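Local atomic coordinates of nucleoside phosphorylase, putative (Trypanosoma brucei, PDB entry 3BJE), a protein that acts as a homodimeric uridine phosphorylase, probably cleaving uridine with phosphate to give uracil and ribose 1-phosphate. Residues G150-S155 with E286-I291. Residues are numbered along the deposited sequence; the frame is centred on the assembly and turned at random.
With URA (uracil), chain D.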
loop_
_atom_site.group_PDB
_atom_site.type_symbol
_atom_site.label_atom_id
_atom_site.label_comp_id
_atom_site.label_asym_id
_atom_site.label_seq_id
_atom_site.Cartn_x
_atom_site.Cartn_y
_atom_site.Cartn_z
ATOM N N GLY A 150 7.962 13.928 3.144
ATOM C CA GLY A 150 9.250 14.536 2.834
ATOM C C GLY A 150 9.049 15.791 2.013
ATOM O O GLY A 150 7.974 15.979 1.427
ATOM N N SER A 151 10.054 16.672 2.007
ATOM C CA SER A 151 10.042 17.823 1.098
ATOM C C SER A 151 11.340 17.918 0.306
ATOM O O SER A 151 12.423 17.878 0.890
ATOM C CB SER A 151 9.823 19.142 1.838
ATOM O OG SER A 151 9.910 20.244 0.937
ATOM N N PRO A 152 11.228 18.051 -1.024
ATOM C CA PRO A 152 12.355 18.302 -1.909
ATOM C C PRO A 152 12.657 19.791 -2.109
ATOM O O PRO A 152 13.575 20.128 -2.852
ATOM C CB PRO A 152 11.858 17.714 -3.229
ATOM C CG PRO A 152 10.439 18.044 -3.216
ATOM C CD PRO A 152 9.986 17.858 -1.807
ATOM N N ALA A 153 11.873 20.655 -1.466
ATOM C CA ALA A 153 11.982 22.109 -1.631
ATOM C C ALA A 153 12.920 22.713 -0.598
ATOM O O ALA A 153 12.711 22.547 0.603
ATOM C CB ALA A 153 10.617 22.737 -1.479
ATOM N N GLU A 154 13.939 23.438 -1.054
ATOM C CA GLU A 154 14.901 24.027 -0.119
ATOM C C GLU A 154 14.221 25.011 0.823
ATOM O O GLU A 154 14.540 25.054 2.003
ATOM C CB GLU A 154 16.076 24.694 -0.860
ATOM C CG GLU A 154 16.962 25.630 -0.011
ATOM C CD GLU A 154 17.386 25.063 1.353
ATOM O OE1 GLU A 154 17.224 23.842 1.602
ATOM O OE2 GLU A 154 17.885 25.862 2.184
ATOM N N SER A 155 13.268 25.772 0.309
ATOM C CA SER A 155 12.611 26.806 1.104
ATOM C C SER A 155 11.749 26.235 2.248
ATOM O O SER A 155 11.582 26.883 3.277
ATOM C CB SER A 155 11.746 27.686 0.193
ATOM O OG SER A 155 10.718 26.929 -0.426
ATOM N N GLU A 286 3.656 27.493 -9.011
ATOM C CA GLU A 286 3.551 26.445 -8.011
ATOM C C GLU A 286 4.777 25.541 -8.085
ATOM O O GLU A 286 5.337 25.336 -9.163
ATOM C CB GLU A 286 2.295 25.605 -8.238
ATOM C CG GLU A 286 1.947 24.673 -7.083
ATOM C CD GLU A 286 0.502 24.210 -7.115
ATOM O OE1 GLU A 286 -0.360 25.044 -7.494
ATOM O OE2 GLU A 286 0.228 23.053 -6.727
ATOM N N VAL A 287 5.202 25.024 -6.936
ATOM C CA VAL A 287 6.355 24.111 -6.885
ATOM C C VAL A 287 5.975 22.832 -6.163
ATOM O O VAL A 287 4.905 22.737 -5.551
ATOM C CB VAL A 287 7.581 24.737 -6.178
ATOM C CG1 VAL A 287 7.956 26.081 -6.822
ATOM C CG2 VAL A 287 7.319 24.922 -4.685
ATOM N N VAL A 288 6.829 21.817 -6.273
ATOM C CA VAL A 288 6.599 20.564 -5.544
ATOM C C VAL A 288 7.044 20.751 -4.099
ATOM O O VAL A 288 8.236 20.819 -3.807
ATOM C CB VAL A 288 7.339 19.367 -6.172
ATOM C CG1 VAL A 288 7.092 18.080 -5.371
ATOM C CG2 VAL A 288 6.931 19.168 -7.628
ATOM N N THR A 289 6.066 20.847 -3.198
ATOM C CA THR A 289 6.331 21.102 -1.794
ATOM C C THR A 289 6.581 19.848 -0.970
ATOM O O THR A 289 7.219 19.900 0.070
ATOM C CB THR A 289 5.156 21.875 -1.141
ATOM O OG1 THR A 289 3.916 21.279 -1.537
ATOM C CG2 THR A 289 5.207 23.373 -1.527
ATOM N N ASN A 290 6.028 18.704 -1.383
ATOM C CA ASN A 290 6.186 17.521 -0.570
ATOM C C ASN A 290 6.038 16.236 -1.350
ATOM O O ASN A 290 5.502 16.234 -2.448
ATOM C CB ASN A 290 5.277 17.536 0.678
ATOM C CG ASN A 290 3.785 17.553 0.353
ATOM O OD1 ASN A 290 3.330 18.210 -0.582
ATOM N ND2 ASN A 290 3.010 16.843 1.172
ATOM N N ILE A 291 6.540 15.161 -0.749
ATOM C CA ILE A 291 6.460 13.804 -1.298
ATOM C C ILE A 291 5.954 12.883 -0.192
ATOM O O ILE A 291 6.466 12.926 0.935
ATOM C CB ILE A 291 7.842 13.274 -1.744
ATOM C CG1 ILE A 291 8.467 14.197 -2.791
ATOM C CG2 ILE A 291 7.738 11.818 -2.252
ATOM C CD1 ILE A 291 9.981 13.978 -2.982
HETATM N N1 URA D . 6.724 10.006 4.431
HETATM C C2 URA D . 7.074 9.727 3.155
HETATM O O2 URA D . 6.315 9.051 2.390
HETATM N N3 URA D . 8.239 10.146 2.687
HETATM C C4 URA D . 9.094 10.844 3.459
HETATM O O4 URA D . 10.171 11.214 2.961
HETATM C C5 URA D . 8.763 11.126 4.770
HETATM C C6 URA D . 7.542 10.684 5.242
#
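At the uracil end of the nucleoside pocket in this phosphorylase-superfamily fold, G150 and I291 form a single antiparallel bridge, a hydrogen-bonded pair that joins two pocket-lining strands. G150 N donates to I291 O at 2.8 Å, and I291 N returns a bond to G150 O at 2.7 Å. N290 CA also approaches G150 O, in a bent and at best weak CA-H...O contact. Having no side chain, G150 leaves the uracil room to come close, its C4 lying 3.3 Å from G150 N.

One residue on, the S151 hydroxyl adds a side-chain bond beside the bridge. With OG anti to the backbone N (chi1 176°), it donates to T289 O at 2.8 Å, from above that carbonyl's plane (38° out of it), and accepts from A153 N at 3.1 Å, closing an ST turn; serine can thus both bind the neighbouring strand and fix the bend where its own strand ends. P152 suits the turn, its ring packing against aliphatic groups: CG lies 4.0 Å from V288 CG1, the two side chains crossing at about a right angle, and CD lies 4.1 Å from I291 CD1. A153, whose CB points toward 286-291, brings its small methyl to 3.8 Å from V288 O.

N290 turns its amide away from the bridge, and OD1 is held by T244 OG1. The bridge ties the end of strand 142-151 to strand 284-292. The first strand continues its pairing with 308-318 through S151 and S317, whereas the second runs parallel to 239-246, with V288 also touching F279 and I168.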